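Local coordinates for microcin B17-processing protein McbD (Escherichia coli str. K-12 substr. MG1655, PDB 6GRH) that is needed to process the inactive microcin B17 precursor peptide into the active antibiotic, and belongs to the YcaO cyclodehydratase family, at residues G72-Y77 and Q121-A126; P81-K86 and S335-V340; E90-I95 and H106-V111; D284-H289 and H365-G370; D361-M366 and I372-K377. The protein carries 1 engineered substitution. One frame throughout, in Å; residues are numbered along the deposited sequence. Where two conformers were deposited one is given.

Contact 1 of 5, residues G72-Y77 and Q121-A126; sequences GQKTLY and QQEIPA
Lys-74 and Glu-123 form a cross-strand salt bridge on an antiparallel sheet, reaching toward each other over the strand 108-115 that pairs with both of theirs. Lys-74 NZ donates to Glu-123 OE1 at 2.7 Å, and the two chains meet at about a right angle. The ammonium group comes to the syn side of the carboxylate but 29° out of its plane. Long, extended chains suit both positions, because a whole strand has to be spanned. Lys-74 was modelled in two conformers, so the bridge as described holds for one of them and is to that extent doubtful. The other carboxylate oxygen, Glu-123 OE2, takes a weak hydrogen bond from Thr-110 OG1 of the central strand.

A small apolar contact lies deeper: Leu-76 CD2 meets Pro-125 CG at 3.7 Å. Leu-76 opens the short helix 76-79, and Thr-75 is its N-cap. Thr-75 OG1 caps a backbone N farther along while Glu-78 OE1 takes the Thr-75 N-H, consistent with a capping box. Proline suits position 125, since the strand pairs with 108-115 through the N-H groups of Ile-124 and Ala-126 on either side. Next to Glu-123, Gln-122 NE2 donates to Glu-123 O at 3.0 Å, approaching from 52° above the carbonyl plane.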
# COMPACT_ATOMS: atom_id res chain seq x y z
N GLY E 72 46.13 31.66 -6.25
CA GLY E 72 47.22 32.55 -6.64
C GLY E 72 48.54 31.81 -6.75
O GLY E 72 48.59 30.56 -6.74
N GLN E 73 49.61 32.58 -6.84
CA GLN E 73 50.93 32.06 -7.10
C GLN E 73 51.93 32.95 -6.35
O GLN E 73 51.96 34.15 -6.57
CB GLN E 73 51.19 32.07 -8.60
CG GLN E 73 52.04 30.91 -9.07
CD GLN E 73 52.17 30.86 -10.57
OE1 GLN E 73 51.25 30.45 -11.27
NE2 GLN E 73 53.32 31.26 -11.08
N LYS E 74 52.73 32.34 -5.47
CA LYS E 74 53.67 33.06 -4.62
C LYS E 74 54.86 32.15 -4.31
O LYS E 74 54.75 30.93 -4.40
CB LYS E 74 53.02 33.45 -3.29
CG LYS E 74 51.77 34.30 -3.38
CD LYS E 74 51.42 34.88 -2.02
CE LYS E 74 50.08 35.59 -2.04
NZ LYS E 74 49.54 35.78 -0.67
N THR E 75 55.98 32.76 -3.93
CA THR E 75 57.13 32.02 -3.42
C THR E 75 56.82 31.60 -1.99
O THR E 75 55.90 32.15 -1.35
CB THR E 75 58.43 32.87 -3.37
OG1 THR E 75 58.31 33.86 -2.33
CG2 THR E 75 58.72 33.55 -4.70
N LEU E 76 57.61 30.67 -1.47
CA LEU E 76 57.41 30.20 -0.11
C LEU E 76 57.49 31.36 0.90
O LEU E 76 56.61 31.48 1.76
CB LEU E 76 58.41 29.09 0.23
CG LEU E 76 58.28 27.76 -0.52
CD1 LEU E 76 59.37 26.79 -0.08
CD2 LEU E 76 56.91 27.11 -0.33
N TYR E 77 58.48 32.24 0.75
CA TYR E 77 58.67 33.36 1.69
C TYR E 77 57.69 34.53 1.53
O TYR E 77 57.60 35.37 2.42
CB TYR E 77 60.12 33.88 1.66
CG TYR E 77 61.11 32.99 2.38
CD1 TYR E 77 61.62 31.85 1.76
CD2 TYR E 77 61.55 33.30 3.68
CE1 TYR E 77 62.52 31.03 2.41
CE2 TYR E 77 62.45 32.48 4.34
CZ TYR E 77 62.94 31.34 3.69
OH TYR E 77 63.84 30.52 4.32
N GLN E 121 46.92 33.12 9.91
CA GLN E 121 46.53 32.83 8.55
C GLN E 121 47.71 32.94 7.62
O GLN E 121 48.56 33.81 7.77
CB GLN E 121 45.44 33.79 8.11
CG GLN E 121 44.17 33.66 8.92
CD GLN E 121 43.04 34.46 8.32
OE1 GLN E 121 42.56 34.13 7.25
NE2 GLN E 121 42.63 35.53 9.00
N GLN E 122 47.76 32.03 6.65
CA GLN E 122 48.82 32.03 5.64
C GLN E 122 48.37 31.22 4.42
O GLN E 122 47.19 30.91 4.27
CB GLN E 122 50.11 31.49 6.24
CG GLN E 122 50.04 30.06 6.70
CD GLN E 122 51.41 29.48 6.95
OE1 GLN E 122 52.05 29.81 7.94
NE2 GLN E 122 51.88 28.62 6.03
N GLU E 123 49.31 30.90 3.54
CA GLU E 123 49.09 29.94 2.49
C GLU E 123 50.16 28.86 2.52
O GLU E 123 51.24 29.04 3.09
CB GLU E 123 49.04 30.64 1.14
CG GLU E 123 47.79 31.48 0.94
CD GLU E 123 47.88 32.43 -0.23
OE1 GLU E 123 48.88 33.17 -0.34
OE2 GLU E 123 46.93 32.46 -1.03
N ILE E 124 49.83 27.73 1.93
CA ILE E 124 50.78 26.65 1.75
C ILE E 124 50.72 26.21 0.28
O ILE E 124 49.79 26.61 -0.44
CB ILE E 124 50.52 25.49 2.72
CG1 ILE E 124 49.12 24.89 2.53
CG2 ILE E 124 50.71 25.96 4.17
CD1 ILE E 124 48.88 23.69 3.42
N PRO E 125 51.74 25.44 -0.18
CA PRO E 125 51.72 25.02 -1.57
C PRO E 125 50.58 24.10 -1.90
O PRO E 125 50.37 23.09 -1.22
CB PRO E 125 53.06 24.29 -1.74
CG PRO E 125 53.94 24.97 -0.76
CD PRO E 125 53.05 25.17 0.44
N ALA E 126 49.86 24.45 -2.96
CA ALA E 126 48.73 23.68 -3.44
C ALA E 126 49.13 22.28 -3.91
O ALA E 126 48.33 21.33 -3.79
CB ALA E 126 48.04 24.42 -4.58

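Contact 2 of 5, residues P81-K86 and S335-V340; sequences PPSAAK and SDNIFV
The first turn of helix 82-95 packs here against an inverse gamma turn, centred on Asn-337, that leads into strand 339-347: a helix seated on the entrance to a sheet strand. Ala-84 is the meeting point. Its CB touches Phe-339 CZ at 3.5 Å, and its CA lies 3.4 Å from Asn-337 OD1. Alanine suits the place because its single methyl lets the helix come close, with the CA atoms of Ala-84 and Asn-337 only 5.8 Å apart. Phe-339 reaches the helix with the far tip of its ring, which meets the methyl obliquely; CG stands anti to the carbonyl carbon (chi1 -53°), swinging the ring toward the helix.

No hydrogen bond crosses between the segments. Asn-337 ND2 passes Ser-83 O at 3.6 Å without bonding to it, and instead donates to Asp-361 OD2. That bond probably helps to set the rotation of the amide, with OD1 against the alanine. The helix itself begins at Pro-81, the N-cap residue, followed by Pro-82; a proline in the first turn sacrifices no helical hydrogen bond, as N-H groups there have no helical carbonyl to meet. Pro-81 O accepts from Ala-85 N at 3.1 Å. On the other segment an ST turn sets the chain ahead of Asn-337: Ser-335 OG accepts from Asn-337 N at 3.0 Å, with an N-H...O angle of 155°.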
# COMPACT_ATOMS: atom_id res chain seq x y z
N PRO E 81 55.10 32.93 7.06
CA PRO E 81 56.25 33.41 7.85
C PRO E 81 57.57 32.69 7.55
O PRO E 81 57.57 31.56 7.07
CB PRO E 81 55.81 33.14 9.30
CG PRO E 81 54.33 33.25 9.26
CD PRO E 81 53.94 32.67 7.93
N PRO E 82 58.71 33.33 7.87
CA PRO E 82 60.01 32.83 7.42
C PRO E 82 60.44 31.45 7.93
O PRO E 82 61.05 30.70 7.17
CB PRO E 82 60.99 33.92 7.90
CG PRO E 82 60.27 34.66 8.96
CD PRO E 82 58.82 34.61 8.59
N SER E 83 60.14 31.11 9.19
CA SER E 83 60.55 29.80 9.71
C SER E 83 59.68 28.65 9.17
O SER E 83 60.14 27.52 9.08
CB SER E 83 60.61 29.79 11.25
OG SER E 83 59.31 29.78 11.81
N ALA E 84 58.44 28.93 8.78
CA ALA E 84 57.63 27.93 8.06
C ALA E 84 58.17 27.72 6.64
O ALA E 84 58.32 26.59 6.17
CB ALA E 84 56.18 28.36 8.02
N ALA E 85 58.46 28.83 5.95
CA ALA E 85 59.02 28.77 4.60
C ALA E 85 60.35 27.98 4.57
O ALA E 85 60.59 27.22 3.64
CB ALA E 85 59.20 30.18 4.05
N LYS E 86 61.18 28.14 5.61
CA LYS E 86 62.45 27.41 5.72
C LYS E 86 62.24 25.89 5.86
O LYS E 86 62.94 25.10 5.22
CB LYS E 86 63.29 27.95 6.89
CG LYS E 86 64.72 27.42 6.97
N SER E 335 57.19 20.53 16.79
CA SER E 335 57.29 21.57 15.75
C SER E 335 56.13 22.55 15.78
O SER E 335 54.99 22.13 15.85
CB SER E 335 57.31 20.92 14.36
OG SER E 335 57.31 21.91 13.34
N ASP E 336 56.44 23.84 15.63
CA ASP E 336 55.42 24.89 15.46
C ASP E 336 54.82 24.91 14.05
O ASP E 336 53.81 25.58 13.83
CB ASP E 336 56.00 26.29 15.78
CG ASP E 336 56.48 26.43 17.23
OD1 ASP E 336 56.00 25.67 18.09
OD2 ASP E 336 57.34 27.30 17.53
N ASN E 337 55.45 24.20 13.10
CA ASN E 337 55.10 24.24 11.69
C ASN E 337 54.10 23.15 11.30
O ASN E 337 54.43 22.22 10.56
CB ASN E 337 56.37 24.12 10.83
CG ASN E 337 57.30 25.29 11.01
OD1 ASN E 337 56.85 26.44 11.02
ND2 ASN E 337 58.60 25.01 11.15
N ILE E 338 52.89 23.27 11.84
CA ILE E 338 51.78 22.38 11.51
C ILE E 338 50.63 23.29 11.10
O ILE E 338 50.27 24.23 11.83
CB ILE E 338 51.36 21.47 12.68
CG1 ILE E 338 52.56 20.72 13.24
CG2 ILE E 338 50.30 20.47 12.21
CD1 ILE E 338 52.23 19.74 14.35
N PHE E 339 50.07 23.00 9.93
CA PHE E 339 49.12 23.88 9.26
C PHE E 339 47.85 23.13 8.95
O PHE E 339 47.87 21.91 8.76
CB PHE E 339 49.75 24.44 7.97
CG PHE E 339 51.07 25.08 8.22
CD1 PHE E 339 51.13 26.32 8.83
CD2 PHE E 339 52.25 24.39 7.97
CE1 PHE E 339 52.35 26.89 9.15
CE2 PHE E 339 53.46 24.95 8.26
CZ PHE E 339 53.52 26.21 8.85
N VAL E 340 46.76 23.87 8.90
CA VAL E 340 45.48 23.33 8.56
C VAL E 340 45.05 23.99 7.25
O VAL E 340 44.70 25.17 7.24
CB VAL E 340 44.44 23.65 9.65
CG1 VAL E 340 43.12 23.01 9.31
CG2 VAL E 340 44.93 23.20 11.03

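Contact 3 of 5, residues E90-I95 and H106-V111; sequences EAFFQI and HKFKTV
Gln-94 NE2, two residues on from the Phe-92 that carries this contact, is held by two carbonyls. It donates back to Glu-90 O, one helical turn earlier, at 3.2 Å with an N-H...O angle of 154°, and also to Asn-375 O in a neighbouring loop. The Glu-90 oxygen lies close to the plane of the Gln-94 amide, although the donor stands 45° above the carbonyl plane of Glu-90. Glutamine has the reach to fold back on its own helix and still tie it to that loop.

The contact proper lies on another side of the helix and is wholly aromatic. Phe-92 and Phe-108 approach from opposite directions, their ring planes only 10° from parallel but slid so far apart that the rings barely overlap, with centroids 5.1 Å apart. Phe-108 CZ lies over one face of the Phe-92 ring, and the closest pair is Phe-92 CE2 to Phe-108 CZ at 3.9 Å. Long side chains are needed to touch here, and phenylalanine supplies a flat one from each side, since the nearest CA atoms of the two segments, those of Phe-92 and His-106, are 11.5 Å apart. His-106 helps to hold the second ring: its CD2 sits 3.7 Å above the plane of Phe-108, over the centre, while Phe-142 meets that ring edge-to-face.

The aromatic pair thus fills the space between helix 82-95 and strand 108-115. Leu-76 of helix 76-79 packs against both rings, Met-79 of the same helix against Phe-108, and Pro-125 of strand 121-125 against Phe-92.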
# COMPACT_ATOMS: atom_id res chain seq x y z
N GLU E 90 63.39 22.92 3.24
CA GLU E 90 64.15 21.73 3.64
C GLU E 90 63.41 20.43 3.32
O GLU E 90 64.06 19.43 3.00
CB GLU E 90 64.56 21.81 5.13
CG GLU E 90 65.56 22.94 5.45
CD GLU E 90 66.74 23.02 4.48
OE1 GLU E 90 67.59 22.11 4.50
OE2 GLU E 90 66.83 23.98 3.68
N ALA E 91 62.08 20.44 3.38
CA ALA E 91 61.29 19.29 2.90
C ALA E 91 61.44 19.11 1.39
O ALA E 91 61.82 18.04 0.94
CB ALA E 91 59.82 19.44 3.28
N PHE E 92 61.17 20.17 0.63
CA PHE E 92 61.26 20.12 -0.84
C PHE E 92 62.67 19.79 -1.34
O PHE E 92 62.83 19.06 -2.31
CB PHE E 92 60.80 21.44 -1.49
CG PHE E 92 59.31 21.68 -1.46
CD1 PHE E 92 58.41 20.69 -1.83
CD2 PHE E 92 58.82 22.93 -1.10
CE1 PHE E 92 57.04 20.94 -1.81
CE2 PHE E 92 57.45 23.18 -1.08
CZ PHE E 92 56.56 22.18 -1.44
N PHE E 93 63.70 20.31 -0.67
CA PHE E 93 65.09 20.00 -1.03
C PHE E 93 65.41 18.49 -1.00
O PHE E 93 66.21 18.03 -1.79
CB PHE E 93 66.06 20.76 -0.14
CG PHE E 93 67.48 20.72 -0.63
CD1 PHE E 93 67.87 21.48 -1.73
CD2 PHE E 93 68.44 19.95 0.03
CE1 PHE E 93 69.19 21.44 -2.18
CE2 PHE E 93 69.76 19.91 -0.42
CZ PHE E 93 70.13 20.67 -1.52
N GLN E 94 64.74 17.72 -0.13
CA GLN E 94 64.93 16.25 -0.12
C GLN E 94 64.07 15.50 -1.14
O GLN E 94 64.36 14.37 -1.50
CB GLN E 94 64.56 15.69 1.24
CG GLN E 94 65.34 16.27 2.39
CD GLN E 94 64.81 15.74 3.70
OE1 GLN E 94 64.78 14.52 3.93
NE2 GLN E 94 64.36 16.64 4.56
N ILE E 95 62.98 16.12 -1.55
CA ILE E 95 61.97 15.44 -2.36
C ILE E 95 62.36 15.40 -3.84
O ILE E 95 62.26 14.35 -4.47
CB ILE E 95 60.58 16.06 -2.06
CG1 ILE E 95 60.21 15.73 -0.60
CG2 ILE E 95 59.51 15.53 -3.01
CD1 ILE E 95 58.98 16.43 -0.07
N HIS E 106 60.89 29.72 -6.91
CA HIS E 106 59.75 29.22 -7.66
C HIS E 106 58.43 29.78 -7.09
O HIS E 106 58.25 29.85 -5.86
CB HIS E 106 59.72 27.69 -7.66
CG HIS E 106 58.63 27.11 -8.50
ND1 HIS E 106 58.66 27.15 -9.88
CD2 HIS E 106 57.47 26.49 -8.17
CE1 HIS E 106 57.57 26.58 -10.36
NE2 HIS E 106 56.83 26.17 -9.34
N LYS E 107 57.54 30.19 -7.98
CA LYS E 107 56.22 30.68 -7.62
C LYS E 107 55.24 29.50 -7.56
O LYS E 107 54.76 29.04 -8.59
CB LYS E 107 55.75 31.76 -8.60
CG LYS E 107 56.55 33.05 -8.55
CD LYS E 107 55.84 34.21 -9.26
CE LYS E 107 56.35 35.58 -8.79
NZ LYS E 107 56.11 35.83 -7.33
N PHE E 108 54.98 29.01 -6.35
CA PHE E 108 54.03 27.90 -6.13
C PHE E 108 52.57 28.36 -6.16
O PHE E 108 52.23 29.42 -5.65
CB PHE E 108 54.27 27.23 -4.77
CG PHE E 108 55.53 26.43 -4.71
CD1 PHE E 108 56.72 27.02 -4.29
CD2 PHE E 108 55.52 25.10 -5.07
CE1 PHE E 108 57.88 26.27 -4.22
CE2 PHE E 108 56.69 24.34 -5.01
CZ PHE E 108 57.87 24.93 -4.59
N LYS E 109 51.72 27.52 -6.72
CA LYS E 109 50.28 27.70 -6.59
C LYS E 109 49.96 27.59 -5.08
O LYS E 109 50.58 26.79 -4.38
CB LYS E 109 49.52 26.67 -7.40
CG LYS E 109 49.76 26.69 -8.91
CD LYS E 109 49.22 27.96 -9.54
CE LYS E 109 49.29 27.92 -11.06
NZ LYS E 109 48.13 27.20 -11.66
N THR E 110 49.06 28.42 -4.60
CA THR E 110 48.75 28.54 -3.18
C THR E 110 47.35 28.05 -2.83
O THR E 110 46.43 28.07 -3.65
CB THR E 110 48.82 30.01 -2.74
OG1 THR E 110 47.97 30.79 -3.58
CG2 THR E 110 50.23 30.54 -2.84
N VAL E 111 47.21 27.59 -1.60
CA VAL E 111 45.92 27.39 -0.96
C VAL E 111 45.96 27.97 0.44
O VAL E 111 47.02 28.06 1.06
CB VAL E 111 45.51 25.90 -0.85
CG1 VAL E 111 45.24 25.35 -2.24
CG2 VAL E 111 46.55 25.06 -0.13

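Contact 4 of 5, residues D284-H289 and H365-G370; sequences DSYQRH and HMNNSG
The phenol ring of Tyr-286 is met obliquely near its hydroxyl end by Met-366 and Asn-367: Met-366 CG approaches Tyr-286 CE2 at 3.7 Å, and Asn-367 CB approaches Tyr-286 CE1, across the ring's long axis, at 4.1 Å. The Asn-367 amide stands almost perpendicular to the phenol, the planes 86° apart, and Asn-367 CB is also 3.4 Å from Tyr-286 OH. Met-366 adds a Met-aromatic contact, its SD 5.4 Å from the ring centroid and well off the normal. The His-365 imidazole uses its edge: ND1 accepts from Asn-367 N at 3.2 Å, the donor in the ring plane, while NE2 is hydrogen-bonded to Ala-371 O.

Each side is braced from within. Asp-284, the N-cap of helix 285-292, accepts from Gln-287 N through OD1 and thereby secures the turn that carries Tyr-286. In the irregular loop, a type I turn runs from Asn-367 to Gly-370. With its CG anti to the backbone N (chi1 -178°), Asn-367 directs its amide back over this turn, where OD1 accepts from Ser-369 OG at 2.7 Å on a lone pair.

Across the segments the chemistry is therefore carbon and sulfur against the ring and its hydroxyl, without a hydrogen bond. The polar tie is indirect: Asp-147 OD2 bonds both Tyr-286 OH and Met-366 N. Tyrosine fits because one residue supplies both apolar ring and hydroxyl, and the shared carboxylate would be expected to hold helix and loop in step.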
# COMPACT_ATOMS: atom_id res chain seq x y z
N ASP E 284 44.20 3.14 -8.70
CA ASP E 284 44.92 3.80 -7.61
C ASP E 284 46.20 3.02 -7.26
O ASP E 284 46.15 1.83 -6.96
CB ASP E 284 43.99 3.87 -6.38
CG ASP E 284 44.59 4.63 -5.22
OD1 ASP E 284 45.65 4.23 -4.72
OD2 ASP E 284 44.00 5.61 -4.77
N SER E 285 47.34 3.70 -7.29
CA SER E 285 48.62 3.02 -7.09
C SER E 285 48.77 2.45 -5.66
O SER E 285 49.38 1.39 -5.50
CB SER E 285 49.79 3.95 -7.43
OG SER E 285 49.72 5.07 -6.57
N TYR E 286 48.19 3.12 -4.64
CA TYR E 286 48.21 2.61 -3.25
C TYR E 286 47.37 1.32 -3.16
O TYR E 286 47.78 0.35 -2.54
CB TYR E 286 47.70 3.65 -2.23
CG TYR E 286 48.66 4.76 -1.86
CD1 TYR E 286 49.76 5.09 -2.67
CD2 TYR E 286 48.46 5.50 -0.68
CE1 TYR E 286 50.63 6.12 -2.32
CE2 TYR E 286 49.33 6.52 -0.32
CZ TYR E 286 50.42 6.82 -1.14
OH TYR E 286 51.29 7.83 -0.80
N GLN E 287 46.22 1.30 -3.83
CA GLN E 287 45.39 0.09 -3.85
C GLN E 287 46.08 -1.05 -4.60
O GLN E 287 46.03 -2.18 -4.14
CB GLN E 287 44.01 0.35 -4.47
CG GLN E 287 43.12 1.27 -3.64
CD GLN E 287 41.74 1.47 -4.26
OE1 GLN E 287 41.49 1.05 -5.40
NE2 GLN E 287 40.84 2.10 -3.50
N ARG E 288 46.74 -0.73 -5.72
CA ARG E 288 47.53 -1.72 -6.47
C ARG E 288 48.65 -2.29 -5.60
O ARG E 288 48.83 -3.50 -5.53
CB ARG E 288 48.11 -1.11 -7.77
CG ARG E 288 48.68 -2.12 -8.77
CD ARG E 288 49.13 -1.49 -10.09
NE ARG E 288 48.04 -0.75 -10.72
CZ ARG E 288 47.91 0.58 -10.83
NH1 ARG E 288 48.86 1.45 -10.42
NH2 ARG E 288 46.82 1.07 -11.41
N HIS E 289 49.39 -1.41 -4.93
CA HIS E 289 50.45 -1.86 -4.02
C HIS E 289 49.88 -2.73 -2.88
O HIS E 289 50.41 -3.80 -2.59
CB HIS E 289 51.22 -0.66 -3.45
CG HIS E 289 52.24 -1.03 -2.42
ND1 HIS E 289 53.43 -1.64 -2.74
CD2 HIS E 289 52.23 -0.93 -1.06
CE1 HIS E 289 54.12 -1.87 -1.64
NE2 HIS E 289 53.42 -1.44 -0.61
N HIS E 365 53.86 12.66 3.21
CA HIS E 365 52.97 11.64 2.70
C HIS E 365 53.49 10.27 3.15
O HIS E 365 54.53 10.21 3.80
CB HIS E 365 52.87 11.75 1.18
CG HIS E 365 54.17 11.57 0.47
ND1 HIS E 365 54.75 10.34 0.30
CD2 HIS E 365 54.97 12.46 -0.16
CE1 HIS E 365 55.88 10.47 -0.37
NE2 HIS E 365 56.03 11.75 -0.68
N MET E 366 52.82 9.19 2.80
CA MET E 366 53.14 7.88 3.38
C MET E 366 53.85 6.88 2.46
O MET E 366 54.01 5.71 2.84
CB MET E 366 51.87 7.24 3.99
CG MET E 366 50.90 6.61 3.02
SD MET E 366 49.56 5.78 3.91
CE MET E 366 50.37 4.33 4.55
N ASN E 367 54.27 7.32 1.29
CA ASN E 367 54.99 6.46 0.35
C ASN E 367 56.51 6.66 0.43
O ASN E 367 57.06 7.49 -0.28
CB ASN E 367 54.49 6.74 -1.07
CG ASN E 367 55.14 5.85 -2.11
OD1 ASN E 367 55.83 4.89 -1.77
ND2 ASN E 367 54.91 6.17 -3.38
N ASN E 368 57.20 5.90 1.27
CA ASN E 368 58.66 6.08 1.33
C ASN E 368 59.42 5.33 0.20
O ASN E 368 60.63 5.38 0.17
CB ASN E 368 59.25 5.89 2.75
CG ASN E 368 58.67 4.72 3.47
OD1 ASN E 368 58.06 4.85 4.55
ND2 ASN E 368 58.79 3.56 2.85
N SER E 369 58.71 4.67 -0.73
CA SER E 369 59.30 4.24 -2.01
C SER E 369 59.33 5.38 -3.06
O SER E 369 59.93 5.22 -4.11
CB SER E 369 58.56 3.03 -2.60
OG SER E 369 57.42 3.43 -3.34
N GLY E 370 58.65 6.48 -2.79
CA GLY E 370 58.62 7.62 -3.70
C GLY E 370 59.51 8.72 -3.18
O GLY E 370 60.44 8.47 -2.46

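Contact 5 of 5, residues D361-M366 and I372-K377; sequences DFFLHM and ININNK
Asn-376 lays its amide nitrogen over one face of the Phe-363 ring, ND2 lying 3.3 Å above the plane and over the centre. The amide and ring planes are 87° apart, so the group stands on the ring rather than stacking with it. ND2 also donates to Asn-373 O at 2.9 Å, which helps to hold the amide there. Ile-374 CD1 reaches the edge of the same ring.

Asn-373 makes the main polar join. Its side chain works like a peptide group: ND2 donates to Phe-362 O at 2.8 Å and OD1 accepts from Leu-364 N at 2.9 Å, the latter in the carbonyl plane on a lone pair. CG lies between the backbone N and the carbonyl carbon (chi1 62°), which turns the amide across to the other segment; asparagine is short enough to serve both groups from an inverse gamma turn. Farther along, Lys-377 N donates to Asp-361 O at 2.8 Å. The two side chains run side by side, Asp-361 CB against Lys-377 CG, and their charged ends form just a long, weak ion pair; Asp-361 OD2 turns instead to segment 335-340.

At the other end, Ile-372 CG1 makes a CH-pi contact over the His-365 ring, 4.0 Å from its centroid. His-365 O is buried without a polar partner, Ile-372 CD1 pressing on it at 3.2 Å. Around this loop pair, helix 157-180 packs on Phe-363 through Leu-175 and Leu-179, helix 82-95 on Leu-364 through Ala-91 and Ile-95, and helix 327-334 on Lys-377 through Ile-334.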
# COMPACT_ATOMS: atom_id res chain seq x y z
N ASP E 361 57.75 19.30 8.91
CA ASP E 361 58.56 18.70 9.97
C ASP E 361 58.19 17.25 10.33
O ASP E 361 58.86 16.62 11.17
CB ASP E 361 58.53 19.59 11.20
CG ASP E 361 59.35 20.86 11.02
OD1 ASP E 361 60.40 20.80 10.32
OD2 ASP E 361 58.96 21.92 11.55
N PHE E 362 57.15 16.73 9.70
CA PHE E 362 56.76 15.34 9.81
C PHE E 362 56.77 14.79 8.38
O PHE E 362 57.07 15.53 7.42
CB PHE E 362 55.35 15.25 10.40
CG PHE E 362 55.25 15.60 11.87
CD1 PHE E 362 55.25 16.93 12.29
CD2 PHE E 362 55.09 14.61 12.83
CE1 PHE E 362 55.14 17.26 13.63
CE2 PHE E 362 54.99 14.94 14.18
CZ PHE E 362 55.00 16.26 14.58
N PHE E 363 56.43 13.52 8.21
CA PHE E 363 56.27 12.97 6.85
C PHE E 363 55.15 13.68 6.08
O PHE E 363 54.04 13.83 6.58
CB PHE E 363 56.06 11.47 6.88
CG PHE E 363 57.25 10.73 7.39
CD1 PHE E 363 58.33 10.49 6.54
CD2 PHE E 363 57.31 10.29 8.70
CE1 PHE E 363 59.43 9.82 6.99
CE2 PHE E 363 58.40 9.60 9.15
CZ PHE E 363 59.48 9.37 8.32
N LEU E 364 55.46 14.17 4.88
CA LEU E 364 54.45 14.86 4.05
C LEU E 364 53.46 13.90 3.40
O LEU E 364 52.35 14.30 3.06
CB LEU E 364 55.12 15.76 2.99
CG LEU E 364 55.60 17.12 3.54
CD1 LEU E 364 56.45 17.85 2.52
CD2 LEU E 364 54.45 18.01 3.97
N HIS E 365 53.86 12.66 3.21
CA HIS E 365 52.97 11.64 2.70
C HIS E 365 53.49 10.27 3.15
O HIS E 365 54.53 10.21 3.80
CB HIS E 365 52.87 11.75 1.18
CG HIS E 365 54.17 11.57 0.47
ND1 HIS E 365 54.75 10.34 0.30
CD2 HIS E 365 54.97 12.46 -0.16
CE1 HIS E 365 55.88 10.47 -0.37
NE2 HIS E 365 56.03 11.75 -0.68
N MET E 366 52.82 9.19 2.80
CA MET E 366 53.14 7.88 3.38
C MET E 366 53.85 6.88 2.46
O MET E 366 54.01 5.71 2.84
CB MET E 366 51.87 7.24 3.99
CG MET E 366 50.90 6.61 3.02
SD MET E 366 49.56 5.78 3.91
CE MET E 366 50.37 4.33 4.55
N ILE E 372 60.14 11.53 -0.83
CA ILE E 372 59.63 11.83 0.51
C ILE E 372 60.67 12.57 1.35
O ILE E 372 61.88 12.45 1.11
CB ILE E 372 59.20 10.52 1.21
CG1 ILE E 372 58.28 10.81 2.41
CG2 ILE E 372 60.42 9.69 1.62
CD1 ILE E 372 57.56 9.59 2.95
N ASN E 373 60.19 13.37 2.31
CA ASN E 373 61.07 14.07 3.24
C ASN E 373 61.47 13.14 4.40
O ASN E 373 61.01 13.28 5.53
CB ASN E 373 60.48 15.42 3.70
CG ASN E 373 59.17 15.28 4.46
OD1 ASN E 373 58.26 14.56 4.04
ND2 ASN E 373 59.06 16.03 5.56
N ILE E 374 62.35 12.20 4.09
CA ILE E 374 62.79 11.16 5.03
C ILE E 374 63.44 11.73 6.31
O ILE E 374 63.29 11.14 7.40
CB ILE E 374 63.75 10.16 4.32
CG1 ILE E 374 63.89 8.86 5.12
CG2 ILE E 374 65.11 10.79 4.03
CD1 ILE E 374 62.61 8.06 5.24
N ASN E 375 64.12 12.87 6.19
CA ASN E 375 64.75 13.52 7.34
C ASN E 375 63.84 14.64 7.83
O ASN E 375 63.63 15.63 7.12
CB ASN E 375 66.12 14.06 6.97
CG ASN E 375 67.09 12.97 6.53
OD1 ASN E 375 66.95 11.80 6.92
ND2 ASN E 375 68.10 13.35 5.75
N ASN E 376 63.29 14.46 9.02
CA ASN E 376 62.29 15.39 9.58
C ASN E 376 62.41 15.36 11.12
O ASN E 376 63.39 14.83 11.64
CB ASN E 376 60.88 15.07 9.01
CG ASN E 376 60.45 13.63 9.24
OD1 ASN E 376 60.52 13.12 10.36
ND2 ASN E 376 60.00 12.97 8.18
N LYS E 377 61.45 15.95 11.84
CA LYS E 377 61.57 16.01 13.31
C LYS E 377 61.28 14.70 14.05
O LYS E 377 61.54 14.63 15.25
CB LYS E 377 60.72 17.14 13.89
CG LYS E 377 61.18 18.52 13.48
CD LYS E 377 62.51 18.89 14.12
CE LYS E 377 63.04 20.24 13.65
NZ LYS E 377 62.00 21.31 13.64

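How the contacts relate
Contacts 1, 2 and 3 all reach one antiparallel sheet, and contacts 2 and 3 use the two ends of helix 82-95. Contact 3 is buried and aromatic, whereas contact 1, partly buried, combines an ion pair with a small apolar touch; backbone bonds join strands 121-125 and 108-115 between them. Contacts 2 and 4 are also partly buried, and both are mainly van der Waals packing with no hydrogen bond across their segments. Contact 5, buried like contact 3, joins two irregular segments through asparagine amides and rings. It is tied to contact 2 through Asp-361 and to contact 3 through Gln-94. Contact 4 shares His-365 and Met-366 with contact 5 and carries that loop to helix 285-292.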